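PDB 4ZR1: ceramide very long chain fatty acid hydroxylase SCS7, which hydroxylates the very long chain fatty acid of ceramides, postulated at C-2, in the membrane of the endoplasmic reticulum, using oxygen and cytochrome b5. Local coordinates for residues A[171-176]-A[191-196]; A[117-122]-A[129-134]; A[37-42]-A[180-185]. All coordinates share one frame; numbering follows the deposited sequence.

Overall arrangement
Contact 2 lies at one end of the molecule, where the first two transmembrane helices, 106-125 and 128-154, pack together. Contact 1, its centre about 28 Å from that of contact 2, joins the zinc-binding helix 164-179 to the start of transmembrane helix 191-208. The centre of contact 3 is about 19 Å from that of contact 1 and about 40 Å from that of contact 2, on the opposite side of the chain's centre; it sets the loop before helix 44-51 against that after helix 164-179. Along the chain, contact 2 is nested inside contact 3, whose segments alternate with those of contact 1. The membrane helices thus lead from the hairpin end to the zinc-bearing cytoplasmic part.

Contact 1 (A[171-176]-A[191-196]); sequences FLLHGC and PTLFVI. With ZN (zinc ion), chain D; BOG (octyl beta-D-glucopyranoside), chain E.
On helix 164-179, which carries a zinc-binding histidine box, L172 and L173 meet L193 in the first turns of transmembrane helix 191-208. The direct protein contact is slight. L193 reaches across with one branch, its CD1 lying 3.7 Å from the backbone O of L172 and 4.4 Å from L173 CD2, the latter a loose apolar touch. L193 CB points toward the neighbouring helix, while L173 CB points off to one side and only the end of that side chain comes nearer.

A molecule of the detergent octyl glucoside lies between the helices. Its sugar hydroxyl O4 donates a hydrogen bond to L173 O, 2.6 Å away, and the detergent is also hydrogen-bonded to R186 O and L187 O in the intervening loop. O6 of the sugar approaches L193 CD1 at 3.3 Å. The alkyl tail runs past L172, whose CD2 lies against the tail carbon C3'.

The segment 171-176 bears H174, the first histidine of an HxxHH box completed by H177 and H178, a signature of this hydroxylase family. The helix widens by one residue into a pi-type turn, C176 N bonding to F171 O (2.9 Å). H174 leaves another side of the helix, its CG anti to the backbone N (chi1 -163°), and NE2 binds zinc at 2.2 Å. H150, H155, H178 and H254 supply the other ligands of this metal. F154 stacks on the H174 ring, and the sugar O4 lies in the ring plane at the ND1 edge, 4.0 Å from ND1. On the other helix, F194, which takes no part in the contact, touches the bound tridecane and stacks on Y225.

Contact 2 (A[117-122]-A[129-134]); sequences YHMGVA and LFACFL
M119 reaches across to the second helix with its terminal methyl, which settles over the backbone of the partner: CE lies 3.5 Å from A131 O. The same methyl touches A131 CB at 4.2 Å and C132 SG at 4.3 Å, the sulfur being met at the margin of the contact because C132 itself starts away from the other helix. M119 does not begin by pointing across. With CG anti to the backbone N (chi1 -172°) and a bend at chi2 (50°), the chain swings its end round to the neighbour. A second, looser touch pairs two methyls, A122 CB and A131 CB, 4.4 Å apart.

These residues belong to a transmembrane helical hairpin, TM1 and TM2, in which the segments run antiparallel at 150° with their axes 10.2 Å apart. The small A122 and A131 bring the backbones nearest, CA to CA 6.4 Å, toward the short turn, assigned to the lumenal side.

Further out, helix 211-236 lies against the hairpin: A219 touches M119 and A216 touches A122. M126, in the turn, packs on A131. N127 OD1 accepts weak hydrogen bonds from L129 N and F130 N at the start of the second helix.

Contact 3 (A[37-42]-A[180-185]); sequences KLSIAT and LPMDKY
L38 and M182 form the close part of this contact, and they meet through a backbone carbonyl: M182 CG lies 3.2 Å from L38 O, with M182 CB behind it at 3.8 Å from the same oxygen. In M182 a chi1 of -73° puts CG beside the backbone N, and the bend at chi2 turns SD away from the L38 carbonyl. L38 CB also points toward the loop of M182, and both residues pack on Y256 of helix 242-256, which gives the two loops a common neighbour.

At the margin the touch is much looser. S39 OG comes no nearer to M182 CG than 4.3 Å, and S39 CB points past M182. No hydrogen bond joins the two segments. The loop 37-42 is secured instead at its far end, where T42 bonds to H83 through both backbone and side chain.

The shape of the second loop comes from its own bonds. L180 to D183 make a type I beta turn, closed by D183 N to L180 O at 3.0 Å and presenting M182 to the other loop. D183 OD1 then accepts from Y185 N at 3.0 Å, making an Asx turn. This bond is fairly straight (157° at the hydrogen). It meets OD1 on the anti side, 35° out of the carboxylate plane, and D183 OD2 forms a salt bridge with R186. The M182 side chain lies close to that of H236, a ligand of the second zinc, with its nearest atom about 7 Å from that metal; a beta turn followed by an Asx turn thus forms the exit from the histidine-box helix 164-179, next to the dimetal site.

Contact 1 (A[171-176]-A[191-196])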
ATOM      1  N   PHE A 171      -8.687  -0.420  -6.137  1.00 69.37           N
ATOM      2  CA  PHE A 171      -8.053   0.869  -6.393  1.00 71.38           C
ATOM      3  C   PHE A 171      -7.880   1.687  -5.115  1.00 69.45           C
ATOM      4  O   PHE A 171      -6.794   2.185  -4.839  1.00 62.32           O
ATOM      5  CB  PHE A 171      -8.882   1.645  -7.419  1.00 67.50           C
ATOM      6  CG  PHE A 171      -8.330   2.990  -7.768  1.00 67.11           C
ATOM      7  CD1 PHE A 171      -7.289   3.109  -8.669  1.00 66.46           C
ATOM      8  CD2 PHE A 171      -8.882   4.144  -7.226  1.00 69.08           C
ATOM      9  CE1 PHE A 171      -6.788   4.357  -9.006  1.00 73.63           C
ATOM     10  CE2 PHE A 171      -8.386   5.396  -7.557  1.00 64.58           C
ATOM     11  CZ  PHE A 171      -7.341   5.505  -8.453  1.00 64.01           C
ATOM     12  N   LEU A 172      -8.949   1.809  -4.335  1.00 69.79           N
ATOM     13  CA  LEU A 172      -8.898   2.563  -3.083  1.00 70.76           C
ATOM     14  C   LEU A 172      -7.990   1.935  -2.014  1.00 73.66           C
ATOM     15  O   LEU A 172      -7.430   2.646  -1.179  1.00 73.25           O
ATOM     16  CB  LEU A 172     -10.311   2.728  -2.512  1.00 65.04           C
ATOM     17  CG  LEU A 172     -11.246   3.716  -3.207  1.00 67.86           C
ATOM     18  CD1 LEU A 172     -12.619   3.656  -2.569  1.00 64.81           C
ATOM     19  CD2 LEU A 172     -10.700   5.151  -3.166  1.00 61.01           C
ATOM     20  N   LEU A 173      -7.846   0.610  -2.026  1.00 71.23           N
ATOM     21  CA  LEU A 173      -7.057  -0.063  -0.990  1.00 62.99           C
ATOM     22  C   LEU A 173      -5.572  -0.098  -1.300  1.00 59.35           C
ATOM     23  O   LEU A 173      -4.758  -0.083  -0.389  1.00 70.50           O
ATOM     24  CB  LEU A 173      -7.556  -1.491  -0.770  1.00 65.94           C
ATOM     25  CG  LEU A 173      -8.938  -1.595  -0.118  1.00 76.44           C
ATOM     26  CD1 LEU A 173      -9.277  -3.038   0.217  1.00 72.81           C
ATOM     27  CD2 LEU A 173      -9.016  -0.712   1.114  1.00 73.45           C
ATOM     28  N   HIS A 174      -5.214  -0.147  -2.579  1.00 65.12           N
ATOM     29  CA  HIS A 174      -3.817  -0.325  -2.947  1.00 65.78           C
ATOM     30  C   HIS A 174      -3.516  -0.065  -4.435  1.00 69.46           C
ATOM     31  O   HIS A 174      -2.415   0.360  -4.783  1.00 70.04           O
ATOM     32  CB  HIS A 174      -3.372  -1.737  -2.580  1.00 59.61           C
ATOM     33  CG  HIS A 174      -1.890  -1.905  -2.532  1.00 64.63           C
ATOM     34  ND1 HIS A 174      -1.091  -1.186  -1.667  1.00 71.55           N
ATOM     35  CD2 HIS A 174      -1.059  -2.701  -3.244  1.00 62.77           C
ATOM     36  CE1 HIS A 174       0.168  -1.540  -1.846  1.00 74.91           C
ATOM     37  NE2 HIS A 174       0.215  -2.460  -2.795  1.00 74.74           N
ATOM     38  N   GLY A 175      -4.488  -0.324  -5.305  1.00 65.91           N
ATOM     39  CA  GLY A 175      -4.296  -0.141  -6.733  1.00 68.01           C
ATOM     40  C   GLY A 175      -3.805   1.250  -7.095  1.00 75.41           C
ATOM     41  O   GLY A 175      -2.873   1.400  -7.887  1.00 82.00           O
ATOM     42  N   CYS A 176      -4.426   2.268  -6.504  1.00 67.77           N
ATOM     43  CA  CYS A 176      -4.063   3.659  -6.766  1.00 63.80           C
ATOM     44  C   CYS A 176      -2.588   3.913  -6.461  1.00 66.30           C
ATOM     45  O   CYS A 176      -1.889   4.642  -7.172  1.00 71.78           O
ATOM     46  CB  CYS A 176      -4.935   4.601  -5.934  1.00 63.39           C
ATOM     47  SG  CYS A 176      -4.691   6.343  -6.316  1.00 76.97           S
ATOM     48  N   PRO A 191      -7.237   7.756   7.665  1.00 58.34           N
ATOM     49  CA  PRO A 191      -7.776   7.164   8.897  1.00 61.00           C
ATOM     50  C   PRO A 191      -9.181   6.612   8.689  1.00 66.62           C
ATOM     51  O   PRO A 191      -9.535   5.585   9.272  1.00 76.11           O
ATOM     52  CB  PRO A 191      -7.757   8.331   9.894  1.00 53.78           C
ATOM     53  CG  PRO A 191      -6.658   9.219   9.404  1.00 52.76           C
ATOM     54  CD  PRO A 191      -6.657   9.091   7.897  1.00 51.86           C
ATOM     55  N   THR A 192      -9.959   7.272   7.841  1.00 67.29           N
ATOM     56  CA  THR A 192     -11.288   6.789   7.488  1.00 71.61           C
ATOM     57  C   THR A 192     -11.237   5.337   7.013  1.00 71.91           C
ATOM     58  O   THR A 192     -12.013   4.500   7.476  1.00 71.05           O
ATOM     59  CB  THR A 192     -11.933   7.668   6.401  1.00 74.46           C
ATOM     60  OG1 THR A 192     -12.066   9.009   6.890  1.00 81.20           O
ATOM     61  CG2 THR A 192     -13.302   7.147   6.044  1.00 75.37           C
ATOM     62  N   LEU A 193     -10.323   5.019   6.101  1.00 71.77           N
ATOM     63  CA  LEU A 193     -10.205   3.627   5.678  1.00 70.26           C
ATOM     64  C   LEU A 193      -9.547   2.760   6.742  1.00 74.53           C
ATOM     65  O   LEU A 193      -9.926   1.599   6.905  1.00 75.25           O
ATOM     66  CB  LEU A 193      -9.422   3.480   4.372  1.00 74.10           C
ATOM     67  CG  LEU A 193     -10.025   4.025   3.078  1.00 84.66           C
ATOM     68  CD1 LEU A 193      -9.146   3.631   1.891  1.00 94.48           C
ATOM     69  CD2 LEU A 193     -11.465   3.580   2.878  1.00 85.32           C
ATOM     70  N   PHE A 194      -8.558   3.303   7.455  1.00 70.38           N
ATOM     71  CA  PHE A 194      -7.853   2.492   8.440  1.00 62.27           C
ATOM     72  C   PHE A 194      -8.809   1.966   9.520  1.00 66.54           C
ATOM     73  O   PHE A 194      -8.727   0.804   9.927  1.00 66.82           O
ATOM     74  CB  PHE A 194      -6.710   3.264   9.091  1.00 62.75           C
ATOM     75  CG  PHE A 194      -6.052   2.496  10.202  1.00 68.05           C
ATOM     76  CD1 PHE A 194      -5.180   1.454   9.914  1.00 62.24           C
ATOM     77  CD2 PHE A 194      -6.345   2.772  11.530  1.00 67.33           C
ATOM     78  CE1 PHE A 194      -4.605   0.710  10.925  1.00 61.60           C
ATOM     79  CE2 PHE A 194      -5.763   2.033  12.551  1.00 70.27           C
ATOM     80  CZ  PHE A 194      -4.897   1.000  12.247  1.00 64.51           C
ATOM     81  N   VAL A 195      -9.723   2.823   9.960  1.00 64.42           N
ATOM     82  CA  VAL A 195     -10.705   2.471  10.978  1.00 65.58           C
ATOM     83  C   VAL A 195     -11.583   1.277  10.572  1.00 71.23           C
ATOM     84  O   VAL A 195     -11.832   0.376  11.374  1.00 70.06           O
ATOM     85  CB  VAL A 195     -11.591   3.685  11.297  1.00 64.87           C
ATOM     86  CG1 VAL A 195     -12.760   3.289  12.180  1.00 70.97           C
ATOM     87  CG2 VAL A 195     -10.751   4.788  11.942  1.00 58.86           C
ATOM     88  N   ILE A 196     -12.040   1.274   9.324  1.00 74.15           N
ATOM     89  CA  ILE A 196     -12.824   0.166   8.778  1.00 78.36           C
ATOM     90  C   ILE A 196     -12.076  -1.172   8.817  1.00 77.77           C
ATOM     91  O   ILE A 196     -12.679  -2.216   9.059  1.00 79.02           O
ATOM     92  CB  ILE A 196     -13.222   0.437   7.315  1.00 70.73           C
ATOM     93  CG1 ILE A 196     -14.039   1.714   7.187  1.00 70.24           C
ATOM     94  CG2 ILE A 196     -13.986  -0.719   6.745  1.00 67.02           C
ATOM     95  CD1 ILE A 196     -14.207   2.149   5.730  1.00 66.67           C
TER
HETATM   96 ZN    ZN D 402       1.763  -3.757  -3.568  1.00 84.51          ZN
HETATM   97  C1  BOG E 403      -5.001   4.314  -0.163  1.00 99.27           C
HETATM   98  O1  BOG E 403      -5.524   5.619  -0.284  1.00111.22           O
HETATM   99  C2  BOG E 403      -3.534   4.348  -0.518  1.00 92.87           C
HETATM  100  O2  BOG E 403      -3.441   4.629  -1.895  1.00 94.70           O
HETATM  101  C3  BOG E 403      -2.905   2.991  -0.293  1.00 86.38           C
HETATM  102  O3  BOG E 403      -1.500   3.023  -0.399  1.00 71.65           O
HETATM  103  C4  BOG E 403      -3.296   2.413   1.033  1.00 90.54           C
HETATM  104  O4  BOG E 403      -2.874   1.071   1.043  1.00102.93           O
HETATM  105  C5  BOG E 403      -4.793   2.469   1.180  1.00 96.87           C
HETATM  106  O5  BOG E 403      -5.196   3.821   1.144  1.00100.44           O
HETATM  107  C6  BOG E 403      -5.143   1.782   2.491  1.00100.38           C
HETATM  108  O6  BOG E 403      -6.324   2.291   3.073  1.00100.96           O
HETATM  109  C1' BOG E 403      -6.753   5.706  -0.975  1.00103.99           C
HETATM  110  C2' BOG E 403      -7.223   7.143  -1.072  1.00 91.02           C
HETATM  111  C3' BOG E 403      -8.733   7.146  -1.205  1.00 90.45           C
HETATM  112  C4' BOG E 403      -9.396   7.951  -0.103  1.00 89.65           C
HETATM  113  C5' BOG E 403     -10.719   7.316   0.291  1.00 82.50           C
HETATM  114  C6' BOG E 403     -11.561   8.312   1.051  1.00 81.12           C
HETATM  115  C7' BOG E 403     -12.797   7.636   1.600  1.00 88.41           C
HETATM  116  C8' BOG E 403     -13.811   7.472   0.491  1.00 92.06           C

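Contact 2 (A[117-122]-A[129-134])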
ATOM      1  N   TYR A 117      -2.240   5.475  24.950  1.00 70.94           N
ATOM      2  CA  TYR A 117      -3.337   5.314  25.900  1.00 68.79           C
ATOM      3  C   TYR A 117      -3.543   3.848  26.261  1.00 78.87           C
ATOM      4  O   TYR A 117      -3.630   3.508  27.440  1.00 83.31           O
ATOM      5  CB  TYR A 117      -4.640   5.885  25.357  1.00 65.02           C
ATOM      6  CG  TYR A 117      -5.849   5.485  26.188  1.00 69.35           C
ATOM      7  CD1 TYR A 117      -6.233   6.227  27.299  1.00 64.91           C
ATOM      8  CD2 TYR A 117      -6.595   4.353  25.867  1.00 72.24           C
ATOM      9  CE1 TYR A 117      -7.323   5.852  28.064  1.00 66.55           C
ATOM     10  CE2 TYR A 117      -7.681   3.973  26.624  1.00 74.96           C
ATOM     11  CZ  TYR A 117      -8.046   4.723  27.721  1.00 82.03           C
ATOM     12  OH  TYR A 117      -9.142   4.335  28.470  1.00 92.25           O
ATOM     13  N   HIS A 118      -3.644   2.986  25.253  1.00 74.11           N
ATOM     14  CA  HIS A 118      -3.864   1.563  25.506  1.00 72.50           C
ATOM     15  C   HIS A 118      -2.694   0.926  26.253  1.00 76.39           C
ATOM     16  O   HIS A 118      -2.892   0.060  27.101  1.00 75.17           O
ATOM     17  CB  HIS A 118      -4.117   0.814  24.204  1.00 65.30           C
ATOM     18  CG  HIS A 118      -5.482   1.041  23.630  1.00 69.71           C
ATOM     19  ND1 HIS A 118      -5.813   2.177  22.927  1.00 64.17           N
ATOM     20  CD2 HIS A 118      -6.596   0.270  23.648  1.00 74.34           C
ATOM     21  CE1 HIS A 118      -7.074   2.101  22.541  1.00 71.87           C
ATOM     22  NE2 HIS A 118      -7.571   0.951  22.960  1.00 75.81           N
ATOM     23  N   MET A 119      -1.476   1.354  25.947  1.00 71.43           N
ATOM     24  CA  MET A 119      -0.321   0.796  26.630  1.00 72.49           C
ATOM     25  C   MET A 119      -0.238   1.321  28.056  1.00 79.49           C
ATOM     26  O   MET A 119       0.086   0.575  28.978  1.00 88.10           O
ATOM     27  CB  MET A 119       0.978   1.106  25.875  1.00 64.86           C
ATOM     28  CG  MET A 119       2.202   0.379  26.440  1.00 64.51           C
ATOM     29  SD  MET A 119       1.949  -1.406  26.678  1.00 75.76           S
ATOM     30  CE  MET A 119       3.607  -1.944  27.053  1.00 65.59           C
ATOM     31  N   GLY A 120      -0.523   2.607  28.233  1.00 75.00           N
ATOM     32  CA  GLY A 120      -0.514   3.210  29.554  1.00 72.55           C
ATOM     33  C   GLY A 120      -1.501   2.553  30.509  1.00 75.15           C
ATOM     34  O   GLY A 120      -1.192   2.376  31.685  1.00 81.21           O
ATOM     35  N   VAL A 121      -2.681   2.196  30.000  1.00 66.21           N
ATOM     36  CA  VAL A 121      -3.696   1.485  30.769  1.00 68.39           C
ATOM     37  C   VAL A 121      -3.167   0.137  31.238  1.00 79.06           C
ATOM     38  O   VAL A 121      -3.297  -0.225  32.409  1.00 84.83           O
ATOM     39  CB  VAL A 121      -4.983   1.240  29.946  1.00 77.07           C
ATOM     40  CG1 VAL A 121      -5.909   0.272  30.677  1.00 72.92           C
ATOM     41  CG2 VAL A 121      -5.694   2.551  29.636  1.00 80.78           C
ATOM     42  N   ALA A 122      -2.579  -0.607  30.310  1.00 73.47           N
ATOM     43  CA  ALA A 122      -2.010  -1.906  30.621  1.00 68.19           C
ATOM     44  C   ALA A 122      -0.919  -1.818  31.701  1.00 78.32           C
ATOM     45  O   ALA A 122      -0.829  -2.685  32.571  1.00 82.63           O
ATOM     46  CB  ALA A 122      -1.460  -2.544  29.357  1.00 57.50           C
ATOM     47  N   LEU A 129       6.311  -5.894  32.971  1.00 82.51           N
ATOM     48  CA  LEU A 129       7.257  -6.644  32.164  1.00 74.11           C
ATOM     49  C   LEU A 129       6.520  -7.554  31.188  1.00 69.37           C
ATOM     50  O   LEU A 129       6.944  -7.730  30.044  1.00 73.59           O
ATOM     51  CB  LEU A 129       8.189  -7.445  33.069  1.00 69.43           C
ATOM     52  CG  LEU A 129       9.532  -7.898  32.511  1.00 71.00           C
ATOM     53  CD1 LEU A 129      10.262  -6.735  31.885  1.00 73.83           C
ATOM     54  CD2 LEU A 129      10.355  -8.468  33.648  1.00 77.74           C
ATOM     55  N   PHE A 130       5.410  -8.127  31.626  1.00 61.73           N
ATOM     56  CA  PHE A 130       4.591  -8.908  30.703  1.00 72.33           C
ATOM     57  C   PHE A 130       3.815  -7.996  29.751  1.00 76.57           C
ATOM     58  O   PHE A 130       3.493  -8.395  28.634  1.00 79.10           O
ATOM     59  CB  PHE A 130       3.623  -9.820  31.461  1.00 74.89           C
ATOM     60  CG  PHE A 130       4.286 -11.000  32.113  1.00 73.45           C
ATOM     61  CD1 PHE A 130       4.891 -10.874  33.358  1.00 76.40           C
ATOM     62  CD2 PHE A 130       4.290 -12.239  31.494  1.00 73.50           C
ATOM     63  CE1 PHE A 130       5.514 -11.961  33.965  1.00 64.99           C
ATOM     64  CE2 PHE A 130       4.908 -13.333  32.100  1.00 74.03           C
ATOM     65  CZ  PHE A 130       5.520 -13.189  33.333  1.00 63.60           C
ATOM     66  N   ALA A 131       3.507  -6.776  30.188  1.00 74.56           N
ATOM     67  CA  ALA A 131       2.820  -5.827  29.313  1.00 65.02           C
ATOM     68  C   ALA A 131       3.745  -5.428  28.166  1.00 66.80           C
ATOM     69  O   ALA A 131       3.343  -5.454  26.998  1.00 59.11           O
ATOM     70  CB  ALA A 131       2.356  -4.605  30.082  1.00 53.76           C
ATOM     71  N   CYS A 132       4.986  -5.079  28.500  1.00 58.06           N
ATOM     72  CA  CYS A 132       5.987  -4.823  27.474  1.00 63.18           C
ATOM     73  C   CYS A 132       6.144  -6.021  26.546  1.00 67.21           C
ATOM     74  O   CYS A 132       6.248  -5.850  25.328  1.00 69.13           O
ATOM     75  CB  CYS A 132       7.337  -4.471  28.097  1.00 56.55           C
ATOM     76  SG  CYS A 132       7.310  -2.917  28.991  1.00 83.30           S
ATOM     77  N   PHE A 133       6.156  -7.229  27.104  1.00 70.96           N
ATOM     78  CA  PHE A 133       6.300  -8.404  26.255  1.00 63.69           C
ATOM     79  C   PHE A 133       5.108  -8.543  25.316  1.00 58.90           C
ATOM     80  O   PHE A 133       5.273  -8.837  24.140  1.00 69.69           O
ATOM     81  CB  PHE A 133       6.455  -9.698  27.055  1.00 55.64           C
ATOM     82  CG  PHE A 133       6.361 -10.923  26.184  1.00 60.24           C
ATOM     83  CD1 PHE A 133       7.347 -11.189  25.234  1.00 56.94           C
ATOM     84  CD2 PHE A 133       5.271 -11.774  26.264  1.00 57.03           C
ATOM     85  CE1 PHE A 133       7.259 -12.292  24.389  1.00 53.58           C
ATOM     86  CE2 PHE A 133       5.176 -12.888  25.422  1.00 60.00           C
ATOM     87  CZ  PHE A 133       6.177 -13.148  24.483  1.00 52.37           C
ATOM     88  N   LEU A 134       3.908  -8.325  25.834  1.00 61.20           N
ATOM     89  CA  LEU A 134       2.711  -8.458  25.015  1.00 64.25           C
ATOM     90  C   LEU A 134       2.616  -7.337  23.974  1.00 63.91           C
ATOM     91  O   LEU A 134       2.054  -7.521  22.892  1.00 62.47           O
ATOM     92  CB  LEU A 134       1.471  -8.482  25.906  1.00 65.95           C
ATOM     93  CG  LEU A 134       1.294  -9.777  26.708  1.00 69.54           C
ATOM     94  CD1 LEU A 134       0.043  -9.722  27.544  1.00 70.83           C
ATOM     95  CD2 LEU A 134       1.241 -10.976  25.775  1.00 59.94           C
TER

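Contact 3 (A[37-42]-A[180-185])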
ATOM      1  N   LYS A  37      13.838   9.745 -12.662  1.00125.71           N
ATOM      2  CA  LYS A  37      12.977   9.175 -13.699  1.00122.58           C
ATOM      3  C   LYS A  37      11.651   8.684 -13.111  1.00118.74           C
ATOM      4  O   LYS A  37      10.726   8.329 -13.847  1.00127.18           O
ATOM      5  CB  LYS A  37      13.683   8.032 -14.427  1.00120.40           C
ATOM      6  CG  LYS A  37      14.721   8.492 -15.425  1.00123.30           C
ATOM      7  CD  LYS A  37      15.160   7.360 -16.320  1.00124.64           C
ATOM      8  CE  LYS A  37      16.069   7.871 -17.411  1.00132.85           C
ATOM      9  NZ  LYS A  37      17.259   8.529 -16.820  1.00141.23           N
ATOM     10  N   LEU A  38      11.558   8.677 -11.785  1.00101.37           N
ATOM     11  CA  LEU A  38      10.347   8.226 -11.121  1.00 96.37           C
ATOM     12  C   LEU A  38       9.404   9.373 -10.761  1.00 92.16           C
ATOM     13  O   LEU A  38       8.329   9.138 -10.208  1.00 87.49           O
ATOM     14  CB  LEU A  38      10.693   7.426  -9.867  1.00 93.57           C
ATOM     15  CG  LEU A  38      11.394   6.098 -10.149  1.00 95.83           C
ATOM     16  CD1 LEU A  38      11.491   5.272  -8.881  1.00101.62           C
ATOM     17  CD2 LEU A  38      10.669   5.332 -11.244  1.00 85.80           C
ATOM     18  N   SER A  39       9.805  10.602 -11.078  1.00 89.57           N
ATOM     19  CA  SER A  39       8.947  11.769 -10.882  1.00 87.64           C
ATOM     20  C   SER A  39       8.673  12.489 -12.199  1.00 88.72           C
ATOM     21  O   SER A  39       8.152  13.612 -12.215  1.00 82.31           O
ATOM     22  CB  SER A  39       9.567  12.739  -9.874  1.00 91.28           C
ATOM     23  OG  SER A  39       9.498  12.219  -8.556  1.00 95.77           O
ATOM     24  N   ILE A  40       9.027  11.839 -13.305  1.00 88.21           N
ATOM     25  CA  ILE A  40       8.719  12.367 -14.630  1.00 94.58           C
ATOM     26  C   ILE A  40       7.219  12.315 -14.916  1.00 92.11           C
ATOM     27  O   ILE A  40       6.622  11.234 -14.980  1.00 87.32           O
ATOM     28  CB  ILE A  40       9.445  11.597 -15.730  1.00103.35           C
ATOM     29  CG1 ILE A  40      10.960  11.710 -15.547  1.00108.02           C
ATOM     30  CG2 ILE A  40       9.019  12.123 -17.093  1.00 99.13           C
ATOM     31  CD1 ILE A  40      11.749  11.015 -16.625  1.00110.68           C
ATOM     32  N   ALA A  41       6.618  13.487 -15.088  1.00 92.31           N
ATOM     33  CA  ALA A  41       5.180  13.581 -15.292  1.00 91.66           C
ATOM     34  C   ALA A  41       4.748  12.843 -16.556  1.00 89.74           C
ATOM     35  O   ALA A  41       5.368  12.971 -17.605  1.00 95.25           O
ATOM     36  CB  ALA A  41       4.742  15.046 -15.358  1.00 80.55           C
ATOM     37  N   THR A  42       3.686  12.060 -16.436  1.00 88.13           N
ATOM     38  CA  THR A  42       3.094  11.378 -17.574  1.00 82.46           C
ATOM     39  C   THR A  42       2.406  12.394 -18.476  1.00 83.72           C
ATOM     40  O   THR A  42       1.763  13.316 -17.979  1.00 86.37           O
ATOM     41  CB  THR A  42       2.081  10.294 -17.103  1.00 80.77           C
ATOM     42  OG1 THR A  42       2.795   9.186 -16.528  1.00 79.89           O
ATOM     43  CG2 THR A  42       1.213   9.795 -18.250  1.00 65.29           C
ATOM     44  N   LEU A 180      -0.097   5.225  -8.974  1.00 76.20           N
ATOM     45  CA  LEU A 180       0.648   6.469  -8.755  1.00 75.10           C
ATOM     46  C   LEU A 180       1.562   6.483  -7.521  1.00 85.47           C
ATOM     47  O   LEU A 180       1.305   7.208  -6.557  1.00 94.92           O
ATOM     48  CB  LEU A 180      -0.318   7.644  -8.673  1.00 72.10           C
ATOM     49  CG  LEU A 180      -1.146   7.918  -9.936  1.00 73.62           C
ATOM     50  CD1 LEU A 180      -2.622   7.975  -9.598  1.00 63.29           C
ATOM     51  CD2 LEU A 180      -0.689   9.203 -10.597  1.00 97.92           C
ATOM     52  N   PRO A 181       2.672   5.727  -7.587  1.00 78.90           N
ATOM     53  CA  PRO A 181       3.676   5.499  -6.535  1.00 75.34           C
ATOM     54  C   PRO A 181       4.205   6.776  -5.871  1.00 76.78           C
ATOM     55  O   PRO A 181       4.362   6.829  -4.648  1.00 79.48           O
ATOM     56  CB  PRO A 181       4.809   4.801  -7.288  1.00 77.12           C
ATOM     57  CG  PRO A 181       4.194   4.254  -8.511  1.00 79.48           C
ATOM     58  CD  PRO A 181       3.114   5.190  -8.886  1.00 76.74           C
ATOM     59  N   MET A 182       4.472   7.799  -6.675  1.00 76.49           N
ATOM     60  CA  MET A 182       5.049   9.038  -6.169  1.00 66.70           C
ATOM     61  C   MET A 182       4.028  10.122  -5.854  1.00 64.42           C
ATOM     62  O   MET A 182       4.399  11.282  -5.715  1.00 76.28           O
ATOM     63  CB  MET A 182       6.069   9.589  -7.164  1.00 70.44           C
ATOM     64  CG  MET A 182       7.338   8.783  -7.185  1.00 73.59           C
ATOM     65  SD  MET A 182       8.053   8.713  -5.530  1.00 88.84           S
ATOM     66  CE  MET A 182       8.486   6.970  -5.482  1.00101.66           C
ATOM     67  N   ASP A 183       2.753   9.761  -5.728  1.00 62.28           N
ATOM     68  CA  ASP A 183       1.760  10.720  -5.219  1.00 64.25           C
ATOM     69  C   ASP A 183       1.860  10.793  -3.699  1.00 72.32           C
ATOM     70  O   ASP A 183       1.283   9.955  -2.994  1.00 71.72           O
ATOM     71  CB  ASP A 183       0.335  10.331  -5.634  1.00 61.42           C
ATOM     72  CG  ASP A 183      -0.716  11.351  -5.173  1.00 73.56           C
ATOM     73  OD1 ASP A 183      -0.426  12.179  -4.284  1.00 77.75           O
ATOM     74  OD2 ASP A 183      -1.845  11.328  -5.698  1.00 77.80           O
ATOM     75  N   LYS A 184       2.544  11.820  -3.199  1.00 72.37           N
ATOM     76  CA  LYS A 184       2.868  11.901  -1.775  1.00 71.28           C
ATOM     77  C   LYS A 184       1.636  11.981  -0.862  1.00 75.47           C
ATOM     78  O   LYS A 184       1.745  11.794   0.349  1.00 84.95           O
ATOM     79  CB  LYS A 184       3.802  13.087  -1.511  1.00 72.20           C
ATOM     80  CG  LYS A 184       3.213  14.450  -1.826  1.00 84.38           C
ATOM     81  CD  LYS A 184       4.253  15.561  -1.657  1.00 95.60           C
ATOM     82  CE  LYS A 184       3.689  16.924  -2.057  1.00101.13           C
ATOM     83  NZ  LYS A 184       4.682  18.027  -1.926  1.00112.86           N
ATOM     84  N   TYR A 185       0.457  12.212  -1.427  1.00 68.26           N
ATOM     85  CA  TYR A 185      -0.732  12.265  -0.584  1.00 68.11           C
ATOM     86  C   TYR A 185      -1.653  11.070  -0.761  1.00 66.86           C
ATOM     87  O   TYR A 185      -2.731  11.039  -0.182  1.00 62.39           O
ATOM     88  CB  TYR A 185      -1.514  13.546  -0.834  1.00 75.63           C
ATOM     89  CG  TYR A 185      -0.794  14.799  -0.379  1.00 82.20           C
ATOM     90  CD1 TYR A 185      -0.825  15.205   0.948  1.00 76.36           C
ATOM     91  CD2 TYR A 185      -0.109  15.586  -1.284  1.00 89.52           C
ATOM     92  CE1 TYR A 185      -0.180  16.353   1.353  1.00 85.55           C
ATOM     93  CE2 TYR A 185       0.535  16.730  -0.886  1.00 95.73           C
ATOM     94  CZ  TYR A 185       0.499  17.115   0.427  1.00 95.32           C
ATOM     95  OH  TYR A 185       1.156  18.266   0.801  1.00103.34           O
TER